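Local structure of 30S ribosomal protein S6 (Thermotoga maritima, 1VMB) at residues L39-V51 with L90-I103. The protein probably binds 16S ribosomal RNA together with protein bS18, as a structural component of the small ribosomal subunit. Numbering follows the deposited sequence.
Sequences LVERVKKIIEERV and LQELENFYRVTPEI. With EDO (1,2-ethanediol), chain B.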
ATOM      1  N   LEU A  39      11.973  -0.407  -0.568  1.00 24.80           N
ATOM      2  CA  LEU A  39      10.851   0.563  -0.510  1.00 25.44           C
ATOM      3  C   LEU A  39       9.642  -0.115   0.090  1.00 24.66           C
ATOM      4  O   LEU A  39       8.893   0.453   0.917  1.00 24.80           O
ATOM      5  CB  LEU A  39      10.512   1.128  -1.890  1.00 26.43           C
ATOM      6  CG  LEU A  39      11.339   2.372  -2.296  1.00 30.01           C
ATOM      7  CD1 LEU A  39      11.258   2.557  -3.815  1.00 31.78           C
ATOM      8  CD2 LEU A  39      10.817   3.631  -1.517  1.00 33.75           C
ATOM      9  N   VAL A  40       9.400  -1.351  -0.325  1.00 23.74           N
ATOM     10  CA  VAL A  40       8.311  -2.125   0.301  1.00 23.18           C
ATOM     11  C   VAL A  40       8.466  -2.194   1.828  1.00 23.00           C
ATOM     12  O   VAL A  40       7.477  -1.970   2.567  1.00 22.80           O
ATOM     13  CB  VAL A  40       8.182  -3.512  -0.320  1.00 23.59           C
ATOM     14  CG1 VAL A  40       7.090  -4.318   0.460  1.00 24.19           C
ATOM     15  CG2 VAL A  40       7.775  -3.381  -1.802  1.00 23.98           C
ATOM     16  N   GLU A  41       9.667  -2.490   2.271  1.00 21.83           N
ATOM     17  CA  GLU A  41       9.979  -2.591   3.708  1.00 22.49           C
ATOM     18  C   GLU A  41       9.760  -1.236   4.385  1.00 21.74           C
ATOM     19  O   GLU A  41       9.249  -1.196   5.523  1.00 21.94           O
ATOM     20  CB  GLU A  41      11.351  -3.158   3.883  1.00 23.60           C
ATOM     21  CG  GLU A  41      11.518  -4.608   3.417  1.00 23.52           C
ATOM     22  CD  GLU A  41      10.543  -5.571   4.096  1.00 30.02           C
ATOM     23  OE1 GLU A  41      10.317  -5.458   5.323  1.00 28.73           O
ATOM     24  OE2 GLU A  41       9.963  -6.436   3.386  1.00 32.40           O
ATOM     25  N   ARG A  42      10.062  -0.136   3.690  1.00 21.42           N
ATOM     26  CA  ARG A  42       9.872   1.181   4.281  1.00 21.21           C
ATOM     27  C   ARG A  42       8.387   1.457   4.450  1.00 22.19           C
ATOM     28  O   ARG A  42       7.961   1.950   5.499  1.00 21.93           O
ATOM     29  CB  ARG A  42      10.495   2.268   3.432  1.00 19.74           C
ATOM     30  CG  ARG A  42      11.979   2.192   3.431  1.00 21.82           C
ATOM     31  CD  ARG A  42      12.551   3.373   2.663  1.00 25.26           C
ATOM     32  NE  ARG A  42      14.012   3.384   2.636  1.00 26.99           N
ATOM     33  CZ  ARG A  42      14.676   2.929   1.590  1.00 29.68           C
ATOM     34  NH1 ARG A  42      14.003   2.428   0.523  1.00 32.53           N
ATOM     35  NH2 ARG A  42      15.978   2.959   1.565  1.00 25.84           N
ATOM     36  N   VAL A  43       7.594   1.103   3.434  1.00 21.52           N
ATOM     37  CA  VAL A  43       6.137   1.279   3.572  1.00 21.79           C
ATOM     38  C   VAL A  43       5.598   0.487   4.753  1.00 21.33           C
ATOM     39  O   VAL A  43       4.787   1.022   5.527  1.00 22.27           O
ATOM     40  CB  VAL A  43       5.381   1.004   2.224  1.00 22.08           C
ATOM     41  CG1 VAL A  43       3.909   1.059   2.434  1.00 22.71           C
ATOM     42  CG2 VAL A  43       5.772   2.009   1.116  1.00 24.07           C
ATOM     43  N   LYS A  44       5.994  -0.769   4.894  1.00 21.86           N
ATOM     44  CA  LYS A  44       5.556  -1.588   6.027  1.00 21.89           C
ATOM     45  C   LYS A  44       5.872  -0.878   7.318  1.00 22.06           C
ATOM     46  O   LYS A  44       5.047  -0.839   8.200  1.00 21.72           O
ATOM     47  CB  LYS A  44       6.206  -2.961   6.033  1.00 22.64           C
ATOM     48  CG  LYS A  44       5.655  -3.824   4.918  1.00 22.66           C
ATOM     49  CD  LYS A  44       6.616  -4.927   4.501  1.00 25.21           C
ATOM     50  CE  LYS A  44       6.847  -5.887   5.592  1.00 28.87           C
ATOM     51  NZ  LYS A  44       7.636  -7.160   5.219  1.00 28.27           N
ATOM     52  N   LYS A  45       7.106  -0.384   7.459  1.00 19.85           N
ATOM     53  CA  LYS A  45       7.508   0.287   8.688  1.00 20.47           C
ATOM     54  C   LYS A  45       6.734   1.584   8.951  1.00 20.53           C
ATOM     55  O   LYS A  45       6.382   1.923  10.118  1.00 22.12           O
ATOM     56  CB  LYS A  45       9.011   0.564   8.657  1.00 21.11           C
ATOM     57  CG  LYS A  45       9.877  -0.678   8.994  1.00 22.05           C
ATOM     58  CD  LYS A  45       9.648  -1.137  10.397  1.00 27.24           C
ATOM     59  CE  LYS A  45      10.571  -2.206  10.770  1.00 29.47           C
ATOM     60  NZ  LYS A  45      10.527  -2.513  12.233  1.00 35.34           N
ATOM     61  N   ILE A  46       6.417   2.317   7.896  1.00 20.89           N
ATOM     62  CA  ILE A  46       5.561   3.508   8.052  1.00 21.16           C
ATOM     63  C   ILE A  46       4.166   3.126   8.617  1.00 22.01           C
ATOM     64  O   ILE A  46       3.658   3.777   9.551  1.00 22.56           O
ATOM     65  CB  ILE A  46       5.398   4.272   6.738  1.00 21.69           C
ATOM     66  CG1 ILE A  46       6.744   4.881   6.318  1.00 21.82           C
ATOM     67  CG2 ILE A  46       4.329   5.324   6.859  1.00 23.70           C
ATOM     68  CD1 ILE A  46       7.184   5.985   7.147  1.00 22.29           C
ATOM     69  N   ILE A  47       3.557   2.100   8.036  1.00 21.74           N
ATOM     70  CA  ILE A  47       2.286   1.588   8.561  1.00 22.64           C
ATOM     71  C   ILE A  47       2.421   1.117  10.023  1.00 21.60           C
ATOM     72  O   ILE A  47       1.580   1.494  10.882  1.00 22.69           O
ATOM     73  CB  ILE A  47       1.698   0.510   7.623  1.00 22.88           C
ATOM     74  CG1 ILE A  47       1.320   1.116   6.265  1.00 22.35           C
ATOM     75  CG2 ILE A  47       0.482  -0.197   8.260  1.00 22.91           C
ATOM     76  CD1 ILE A  47       1.174   0.054   5.179  1.00 23.37           C
ATOM     77  N   GLU A  48       3.442   0.320  10.366  1.00 21.98           N
ATOM     78  CA  GLU A  48       3.605  -0.185  11.706  1.00 22.60           C
ATOM     79  C   GLU A  48       3.860   0.899  12.770  1.00 22.18           C
ATOM     80  O   GLU A  48       3.212   0.907  13.829  1.00 22.76           O
ATOM     81  CB  GLU A  48       4.675  -1.296  11.734  1.00 22.40           C
ATOM     82  CG  GLU A  48       4.249  -2.529  10.927  1.00 23.81           C
ATOM     83  CD  GLU A  48       5.334  -3.577  10.657  1.00 27.56           C
ATOM     84  OE1 GLU A  48       6.517  -3.190  10.606  1.00 28.72           O
ATOM     85  OE2 GLU A  48       4.952  -4.784  10.540  1.00 34.65           O
ATOM     86  N   GLU A  49       4.828   1.768  12.492  1.00 20.71           N
ATOM     87  CA  GLU A  49       5.399   2.702  13.443  1.00 21.32           C
ATOM     88  C   GLU A  49       4.741   4.093  13.443  1.00 20.56           C
ATOM     89  O   GLU A  49       4.780   4.778  14.467  1.00 21.57           O
ATOM     90  CB  GLU A  49       6.902   2.870  13.155  1.00 20.45           C
ATOM     91  CG  GLU A  49       7.632   1.536  13.299  1.00 22.25           C
ATOM     92  CD  GLU A  49       9.145   1.613  13.189  1.00 26.25           C
ATOM     93  OE1 GLU A  49       9.685   2.644  12.709  1.00 32.52           O
ATOM     94  OE2 GLU A  49       9.776   0.613  13.587  1.00 30.85           O
ATOM     95  N   ARG A  50       4.163   4.500  12.313  1.00 21.43           N
ATOM     96  CA  ARG A  50       3.582   5.871  12.190  1.00 21.10           C
ATOM     97  C   ARG A  50       2.025   5.875  12.094  1.00 21.75           C
ATOM     98  O   ARG A  50       1.357   6.609  12.847  1.00 22.47           O
ATOM     99  CB  ARG A  50       4.262   6.657  11.075  0.50 21.04           C
ATOM    100  CG  ARG A  50       5.762   6.772  11.326  0.50 20.32           C
ATOM    101  CD  ARG A  50       6.159   7.454  12.617  0.50 19.13           C
ATOM    102  NE  ARG A  50       7.625   7.599  12.641  0.50 20.65           N
ATOM    103  CZ  ARG A  50       8.317   8.502  13.331  0.50 18.63           C
ATOM    104  NH1 ARG A  50       7.728   9.452  14.073  0.50 18.17           N
ATOM    105  NH2 ARG A  50       9.645   8.476  13.218  0.50 17.73           N
ATOM    106  N   VAL A  51       1.486   5.040  11.193  1.00 22.04           N
ATOM    107  CA  VAL A  51       0.047   4.815  11.110  1.00 22.78           C
ATOM    108  C   VAL A  51      -0.438   4.105  12.389  1.00 22.30           C
ATOM    109  O   VAL A  51      -1.609   4.263  12.798  1.00 24.04           O
ATOM    110  CB  VAL A  51      -0.337   3.996   9.860  1.00 21.76           C
ATOM    111  CG1 VAL A  51      -1.818   3.686   9.800  1.00 23.42           C
ATOM    112  CG2 VAL A  51       0.136   4.697   8.576  1.00 21.01           C
ATOM    113  N   LEU A  90      -3.777   7.915   9.240  1.00 22.02           N
ATOM    114  CA  LEU A  90      -3.570   7.488   7.875  1.00 24.40           C
ATOM    115  C   LEU A  90      -2.725   8.495   7.108  1.00 24.53           C
ATOM    116  O   LEU A  90      -2.083   8.150   6.129  1.00 22.92           O
ATOM    117  CB  LEU A  90      -4.876   7.343   7.130  1.00 25.13           C
ATOM    118  CG  LEU A  90      -5.808   6.251   7.645  1.00 28.39           C
ATOM    119  CD1 LEU A  90      -7.174   6.415   6.949  1.00 33.77           C
ATOM    120  CD2 LEU A  90      -5.134   4.935   7.310  1.00 28.88           C
ATOM    121  N   GLN A  91      -2.778   9.752   7.491  1.00 24.78           N
ATOM    122  CA  GLN A  91      -1.949  10.739   6.781  1.00 24.85           C
ATOM    123  C   GLN A  91      -0.436  10.448   6.817  1.00 24.33           C
ATOM    124  O   GLN A  91       0.315  10.911   5.930  1.00 24.05           O
ATOM    125  CB  GLN A  91      -2.195  12.120   7.347  1.00 25.62           C
ATOM    126  CG  GLN A  91      -1.589  12.303   8.721  1.00 30.45           C
ATOM    127  CD  GLN A  91      -2.399  11.710   9.905  1.00 32.54           C
ATOM    128  OE1 GLN A  91      -3.539  11.162   9.737  1.00 31.41           O
ATOM    129  NE2 GLN A  91      -1.838  11.884  11.113  1.00 34.51           N
ATOM    130  N   GLU A  92       0.017   9.673   7.810  1.00 23.02           N
ATOM    131  CA  GLU A  92       1.405   9.264   7.896  1.00 22.62           C
ATOM    132  C   GLU A  92       1.814   8.485   6.651  1.00 23.50           C
ATOM    133  O   GLU A  92       2.917   8.618   6.128  1.00 23.62           O
ATOM    134  CB  GLU A  92       1.676   8.448   9.172  1.00 22.12           C
ATOM    135  CG  GLU A  92       1.504   9.213  10.441  1.00 23.63           C
ATOM    136  CD  GLU A  92       2.594  10.227  10.733  1.00 23.99           C
ATOM    137  OE1 GLU A  92       3.635  10.276  10.037  1.00 20.62           O
ATOM    138  OE2 GLU A  92       2.396  10.965  11.699  1.00 25.68           O
ATOM    139  N   LEU A  93       0.920   7.635   6.182  1.00 24.40           N
ATOM    140  CA  LEU A  93       1.203   6.855   4.989  1.00 23.59           C
ATOM    141  C   LEU A  93       1.114   7.708   3.751  1.00 22.81           C
ATOM    142  O   LEU A  93       2.020   7.709   2.915  1.00 23.70           O
ATOM    143  CB  LEU A  93       0.257   5.684   4.925  1.00 23.56           C
ATOM    144  CG  LEU A  93       0.339   4.791   3.688  1.00 24.53           C
ATOM    145  CD1 LEU A  93       1.673   4.101   3.587  1.00 24.72           C
ATOM    146  CD2 LEU A  93      -0.769   3.745   3.707  1.00 25.68           C
ATOM    147  N   GLU A  94       0.069   8.504   3.657  1.00 24.28           N
ATOM    148  CA  GLU A  94      -0.068   9.398   2.535  1.00 23.20           C
ATOM    149  C   GLU A  94       1.110  10.313   2.371  1.00 23.40           C
ATOM    150  O   GLU A  94       1.642  10.508   1.257  1.00 24.25           O
ATOM    151  CB  GLU A  94      -1.345  10.190   2.738  1.00 23.20           C
ATOM    152  CG  GLU A  94      -1.569  11.255   1.698  1.00 24.93           C
ATOM    153  CD  GLU A  94      -1.990  10.735   0.342  1.00 28.53           C
ATOM    154  OE1 GLU A  94      -2.378   9.550   0.231  1.00 30.56           O
ATOM    155  OE2 GLU A  94      -1.945  11.571  -0.604  1.00 28.57           O
ATOM    156  N   ASN A  95       1.563  10.872   3.487  1.00 22.64           N
ATOM    157  CA  ASN A  95       2.725  11.784   3.473  1.00 23.47           C
ATOM    158  C   ASN A  95       4.025  11.102   3.085  1.00 22.92           C
ATOM    159  O   ASN A  95       4.853  11.706   2.388  1.00 23.57           O
ATOM    160  CB  ASN A  95       2.843  12.512   4.795  1.00 22.72           C
ATOM    161  CG  ASN A  95       1.767  13.563   4.958  1.00 25.97           C
ATOM    162  OD1 ASN A  95       1.020  13.862   4.020  1.00 25.65           O
ATOM    163  ND2 ASN A  95       1.678  14.124   6.137  1.00 29.10           N
ATOM    164  N   PHE A  96       4.245   9.854   3.483  1.00 22.81           N
ATOM    165  CA  PHE A  96       5.406   9.076   2.968  1.00 22.78           C
ATOM    166  C   PHE A  96       5.343   8.983   1.442  1.00 23.09           C
ATOM    167  O   PHE A  96       6.304   9.258   0.730  1.00 20.72           O
ATOM    168  CB  PHE A  96       5.463   7.651   3.566  1.00 23.15           C
ATOM    169  CG  PHE A  96       6.574   6.834   2.983  1.00 23.12           C
ATOM    170  CD1 PHE A  96       7.818   7.065   3.399  1.00 21.31           C
ATOM    171  CD2 PHE A  96       6.322   5.869   2.007  1.00 25.02           C
ATOM    172  CE1 PHE A  96       8.881   6.343   2.853  1.00 23.26           C
ATOM    173  CE2 PHE A  96       7.399   5.168   1.418  1.00 25.52           C
ATOM    174  CZ  PHE A  96       8.652   5.437   1.879  1.00 24.06           C
ATOM    175  N   TYR A  97       4.197   8.576   0.931  1.00 23.12           N
ATOM    176  CA  TYR A  97       4.067   8.474  -0.538  1.00 23.00           C
ATOM    177  C   TYR A  97       4.335   9.810  -1.243  1.00 22.72           C
ATOM    178  O   TYR A  97       5.061   9.859  -2.260  1.00 22.62           O
ATOM    179  CB  TYR A  97       2.657   7.982  -0.902  1.00 23.48           C
ATOM    180  CG  TYR A  97       2.292   6.560  -0.556  1.00 24.03           C
ATOM    181  CD1 TYR A  97       3.156   5.494  -0.786  1.00 21.43           C
ATOM    182  CD2 TYR A  97       1.007   6.253  -0.108  1.00 22.79           C
ATOM    183  CE1 TYR A  97       2.817   4.172  -0.514  1.00 25.30           C
ATOM    184  CE2 TYR A  97       0.645   4.906   0.142  1.00 24.21           C
ATOM    185  CZ  TYR A  97       1.547   3.891  -0.039  1.00 24.54           C
ATOM    186  OH  TYR A  97       1.164   2.616   0.168  1.00 25.26           O
ATOM    187  N   ARG A  98       3.793  10.914  -0.698  1.00 20.50           N
ATOM    188  CA  ARG A  98       3.955  12.222  -1.280  1.00 21.68           C
ATOM    189  C   ARG A  98       5.417  12.638  -1.477  1.00 22.11           C
ATOM    190  O   ARG A  98       5.716  13.440  -2.364  1.00 22.60           O
ATOM    191  CB  ARG A  98       3.229  13.246  -0.451  1.00 22.86           C
ATOM    192  CG  ARG A  98       1.775  13.154  -0.603  1.00 23.08           C
ATOM    193  CD  ARG A  98       1.016  14.198   0.171  1.00 25.09           C
ATOM    194  NE  ARG A  98      -0.409  13.943   0.047  1.00 23.60           N
ATOM    195  CZ  ARG A  98      -1.355  14.848   0.229  1.00 28.63           C
ATOM    196  NH1 ARG A  98      -1.083  16.135   0.462  1.00 29.51           N
ATOM    197  NH2 ARG A  98      -2.629  14.479   0.147  1.00 30.95           N
ATOM    198  N   VAL A  99       6.325  12.102  -0.662  1.00 21.31           N
ATOM    199  CA  VAL A  99       7.756  12.515  -0.711  1.00 20.66           C
ATOM    200  C   VAL A  99       8.683  11.539  -1.400  1.00 22.34           C
ATOM    201  O   VAL A  99       9.872  11.776  -1.441  1.00 21.91           O
ATOM    202  CB  VAL A  99       8.298  12.866   0.703  1.00 20.59           C
ATOM    203  CG1 VAL A  99       7.435  13.988   1.342  1.00 22.59           C
ATOM    204  CG2 VAL A  99       8.338  11.595   1.651  1.00 20.78           C
ATOM    205  N   THR A 100       8.101  10.462  -1.954  1.00 22.37           N
ATOM    206  CA  THR A 100       8.825   9.354  -2.515  1.00 23.24           C
ATOM    207  C   THR A 100       8.568   9.189  -3.991  1.00 22.42           C
ATOM    208  O   THR A 100       7.661   8.459  -4.348  1.00 24.24           O
ATOM    209  CB  THR A 100       8.364   8.092  -1.759  1.00 23.40           C
ATOM    210  OG1 THR A 100       8.659   8.250  -0.362  1.00 24.85           O
ATOM    211  CG2 THR A 100       9.190   6.853  -2.193  1.00 25.04           C
ATOM    212  N   PRO A 101       9.320   9.891  -4.845  1.00 23.93           N
ATOM    213  CA  PRO A 101       9.052   9.894  -6.295  1.00 24.46           C
ATOM    214  C   PRO A 101       9.209   8.551  -6.992  1.00 22.66           C
ATOM    215  O   PRO A 101       8.676   8.370  -8.088  1.00 24.08           O
ATOM    216  CB  PRO A 101      10.060  10.873  -6.834  1.00 25.34           C
ATOM    217  CG  PRO A 101      11.067  11.036  -5.801  1.00 25.29           C
ATOM    218  CD  PRO A 101      10.356  10.874  -4.489  1.00 24.10           C
ATOM    219  N   GLU A 102       9.944   7.641  -6.399  1.00 23.10           N
ATOM    220  CA  GLU A 102      10.077   6.306  -6.920  1.00 23.98           C
ATOM    221  C   GLU A 102       8.736   5.568  -6.922  1.00 24.25           C
ATOM    222  O   GLU A 102       8.577   4.607  -7.676  1.00 24.90           O
ATOM    223  CB  GLU A 102      11.072   5.545  -6.069  1.00 23.30           C
ATOM    224  CG  GLU A 102      12.489   6.084  -6.181  1.00 26.64           C
ATOM    225  CD  GLU A 102      12.816   7.245  -5.240  1.00 29.56           C
ATOM    226  OE1 GLU A 102      11.989   7.688  -4.398  1.00 26.34           O
ATOM    227  OE2 GLU A 102      13.962   7.740  -5.359  1.00 35.47           O
ATOM    228  N   ILE A 103       7.839   5.944  -6.022  1.00 23.30           N
ATOM    229  CA  ILE A 103       6.468   5.439  -6.052  1.00 23.05           C
ATOM    230  C   ILE A 103       5.693   6.396  -6.997  1.00 23.32           C
ATOM    231  O   ILE A 103       5.405   7.577  -6.640  1.00 25.58           O
ATOM    232  CB  ILE A 103       5.850   5.369  -4.631  1.00 23.53           C
ATOM    233  CG1 ILE A 103       6.580   4.261  -3.838  1.00 24.02           C
ATOM    234  CG2 ILE A 103       4.348   5.167  -4.719  1.00 23.86           C
ATOM    235  CD1 ILE A 103       6.268   4.191  -2.371  1.00 25.09           C
TER
HETATM  236  C1  EDO B 129      10.002   6.056   9.628  1.00 26.41           C
HETATM  237  O1  EDO B 129      10.248   7.182  10.486  1.00 22.56           O
HETATM  238  C2  EDO B 129       9.303   4.868  10.304  1.00 25.59           C
HETATM  239  O2  EDO B 129       8.915   5.124  11.667  1.00 27.84           O
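Phe96 lies between the helices, with Ile46 CG1 over one face of its ring, 4.2 Å from the centroid, a CH-pi contact. Its CG stands anti to the backbone N (chi1 176°), which carries the ring across to helix 39-51. Thr100 OG1 sits over the centre of the opposite face and hydrogen-bonds to Phe96 O at 2.8 Å. Leu39 CD2 comes in at the ring edge, and Val43 CG2 approaches obliquely, 3.6 Å from Phe96 CE2.

Leu93 is a knob in the hole formed by Val43, Ile46, Ile47 and Val51. Its CD1 lies 3.9 Å from Val43 CG1, and its CB lies 3.8 Å from Val51 CG2. On the sheet side, Tyr97 OH hydrogen-bonds to Ser23 OG of strand 19-27, and the Tyr97 ring stacks on Trp106. Near the C-terminal end of segment 39-51, Arg50 CB packs on Glu92 CB at 3.7 Å.

The helices run roughly antiparallel, at 141°, on one face of the four-stranded antiparallel sheet, forming the two-helix layer of this ferredoxin-like fold. The contact is mainly apolar, so the pairing probably rests on close packing and on the sheet beneath both helices.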